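Local coordinates for ALBA-Domain Protein (PDB 7DL8) that probably binds RNA through its Alba domain, at residues K68-S73 and D86-V91. Sequence-based numbering, arbitrary orientation.
Sequences KKITTS and DKIEIV
The beta hairpin of the Alba fold, formed by strands 65-76 and 84-94, pairs K68-S73 with D86-V91; the short segment axes run 175° apart in direction and approach to 4.7 Å, which identifies the pairing as antiparallel. T71 and E89 form a hydrogen-bonded pair, with T71 N to E89 O at 3.0 Å and E89 N to T71 O at 2.9 Å, and S73 with K87 repeats the pattern. At the other end K68 and K69 both face V91, a classic beta bulge: K68 N donates to V91 O at 2.7 Å, while V91 N reaches K69 O at 2.8 Å in a nearly straight bond. The alternating residues I70, T72, I88 and I90 share one face of the sheet. There I70 lies alongside both isoleucines: chi1 of -55° sets CG1 beside the backbone N and CG2 anti to it, and the two branches diverge, CG1 to I90 CG1 at 3.9 Å and CG2 to I88 CG1 at 4.0 Å. Helix 49-61 packs on I88 and I90, and the second subunit presses its own I70 and I88 onto their counterparts, so the face bearing I70 and I88 also lies in the interface with that subunit. T72 OG1 is hydrogen-bonded to OE1 of E57 of the second subunit, and D86 OD1 forms a salt bridge with R74 NE. K69, T71, S73, K87, E89 and V91 line the other face. With chi1 of 79°, S73 OG sits between backbone N and carbonyl carbon, against the aliphatic stem of K87, 3.8 Å from K87 CB.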
loop_
_atom_site.group_PDB
_atom_site.type_symbol
_atom_site.label_atom_id
_atom_site.label_comp_id
_atom_site.label_asym_id
_atom_site.label_seq_id
_atom_site.Cartn_x
_atom_site.Cartn_y
_atom_site.Cartn_z
ATOM N N LYS A 68 -17.231 10.781 -12.852
ATOM C CA LYS A 68 -18.598 11.240 -12.640
ATOM C C LYS A 68 -18.995 11.274 -11.172
ATOM O O LYS A 68 -19.811 12.116 -10.783
ATOM C CB LYS A 68 -19.579 10.343 -13.408
ATOM C CG LYS A 68 -21.044 10.734 -13.258
ATOM C CD LYS A 68 -21.972 9.674 -13.831
ATOM C CE LYS A 68 -23.430 10.028 -13.583
ATOM N NZ LYS A 68 -23.751 10.092 -12.129
ATOM N N LYS A 69 -18.409 10.414 -10.340
ATOM C CA LYS A 69 -18.790 10.333 -8.936
ATOM C C LYS A 69 -17.771 9.493 -8.184
ATOM O O LYS A 69 -17.268 8.499 -8.712
ATOM C CB LYS A 69 -20.191 9.725 -8.781
ATOM C CG LYS A 69 -20.835 9.967 -7.428
ATOM C CD LYS A 69 -22.297 9.555 -7.442
ATOM C CE LYS A 69 -22.458 8.084 -7.097
ATOM N NZ LYS A 69 -23.708 7.512 -7.667
ATOM N N ILE A 70 -17.472 9.904 -6.952
ATOM C CA ILE A 70 -16.642 9.135 -6.030
ATOM C C ILE A 70 -17.374 9.075 -4.697
ATOM O O ILE A 70 -17.722 10.119 -4.132
ATOM C CB ILE A 70 -15.242 9.744 -5.848
ATOM C CG1 ILE A 70 -14.546 9.923 -7.197
ATOM C CG2 ILE A 70 -14.400 8.870 -4.934
ATOM C CD1 ILE A 70 -13.164 10.535 -7.093
ATOM N N THR A 71 -17.610 7.864 -4.198
ATOM C CA THR A 71 -18.249 7.662 -2.905
ATOM C C THR A 71 -17.428 6.695 -2.066
ATOM O O THR A 71 -16.756 5.804 -2.592
ATOM C CB THR A 71 -19.684 7.121 -3.045
ATOM O OG1 THR A 71 -19.647 5.775 -3.538
ATOM C CG2 THR A 71 -20.503 7.986 -3.991
ATOM N N THR A 72 -17.487 6.887 -0.751
ATOM C CA THR A 72 -16.877 5.982 0.210
ATOM C C THR A 72 -17.960 5.369 1.088
ATOM O O THR A 72 -18.996 5.989 1.347
ATOM C CB THR A 72 -15.839 6.701 1.085
ATOM O OG1 THR A 72 -16.478 7.745 1.830
ATOM C CG2 THR A 72 -14.739 7.301 0.219
ATOM N N SER A 73 -17.711 4.145 1.546
ATOM C CA SER A 73 -18.671 3.425 2.371
ATOM C C SER A 73 -17.917 2.470 3.286
ATOM O O SER A 73 -16.699 2.304 3.178
ATOM C CB SER A 73 -19.692 2.672 1.511
ATOM O OG SER A 73 -19.144 1.468 1.004
ATOM N N ASP A 86 -13.499 -0.624 4.762
ATOM C CA ASP A 86 -13.864 0.580 4.032
ATOM C C ASP A 86 -13.704 0.363 2.532
ATOM O O ASP A 86 -12.885 -0.441 2.081
ATOM C CB ASP A 86 -13.016 1.765 4.489
ATOM C CG ASP A 86 -13.323 2.177 5.914
ATOM O OD1 ASP A 86 -14.519 2.241 6.272
ATOM O OD2 ASP A 86 -12.371 2.422 6.681
ATOM N N LYS A 87 -14.504 1.096 1.761
ATOM C CA LYS A 87 -14.610 0.886 0.325
ATOM C C LYS A 87 -14.722 2.218 -0.402
ATOM O O LYS A 87 -15.418 3.127 0.057
ATOM C CB LYS A 87 -15.820 -0.001 0.010
ATOM C CG LYS A 87 -16.280 0.012 -1.434
ATOM C CD LYS A 87 -17.511 -0.861 -1.599
ATOM C CE LYS A 87 -18.023 -0.845 -3.028
ATOM N NZ LYS A 87 -19.371 -1.471 -3.132
ATOM N N ILE A 88 -14.033 2.325 -1.536
ATOM C CA ILE A 88 -14.153 3.468 -2.432
ATOM C C ILE A 88 -14.782 2.985 -3.731
ATOM O O ILE A 88 -14.642 1.817 -4.112
ATOM C CB ILE A 88 -12.789 4.148 -2.693
ATOM C CG1 ILE A 88 -12.984 5.567 -3.234
ATOM C CG2 ILE A 88 -11.941 3.324 -3.652
ATOM C CD1 ILE A 88 -11.700 6.359 -3.348
ATOM N N GLU A 89 -15.506 3.880 -4.400
ATOM C CA GLU A 89 -16.161 3.561 -5.667
ATOM C C GLU A 89 -16.102 4.787 -6.569
ATOM O O GLU A 89 -16.701 5.819 -6.254
ATOM C CB GLU A 89 -17.607 3.112 -5.455
ATOM C CG GLU A 89 -18.309 2.696 -6.736
ATOM C CD GLU A 89 -19.744 2.266 -6.506
ATOM O OE1 GLU A 89 -20.611 3.150 -6.338
ATOM O OE2 GLU A 89 -20.004 1.044 -6.496
ATOM N N ILE A 90 -15.378 4.672 -7.680
ATOM C CA ILE A 90 -15.233 5.747 -8.653
ATOM C C ILE A 90 -16.008 5.372 -9.908
ATOM O O ILE A 90 -15.800 4.293 -10.476
ATOM C CB ILE A 90 -13.753 6.015 -8.982
ATOM C CG1 ILE A 90 -12.978 6.349 -7.706
ATOM C CG2 ILE A 90 -13.627 7.139 -9.999
ATOM C CD1 ILE A 90 -11.644 5.641 -7.600
ATOM N N VAL A 91 -16.902 6.258 -10.336
ATOM C CA VAL A 91 -17.685 6.068 -11.551
ATOM C C VAL A 91 -17.031 6.881 -12.659
ATOM O O VAL A 91 -16.906 8.107 -12.550
ATOM C CB VAL A 91 -19.149 6.490 -11.350
ATOM C CG1 VAL A 91 -19.957 6.226 -12.612
ATOM C CG2 VAL A 91 -19.751 5.764 -10.156
#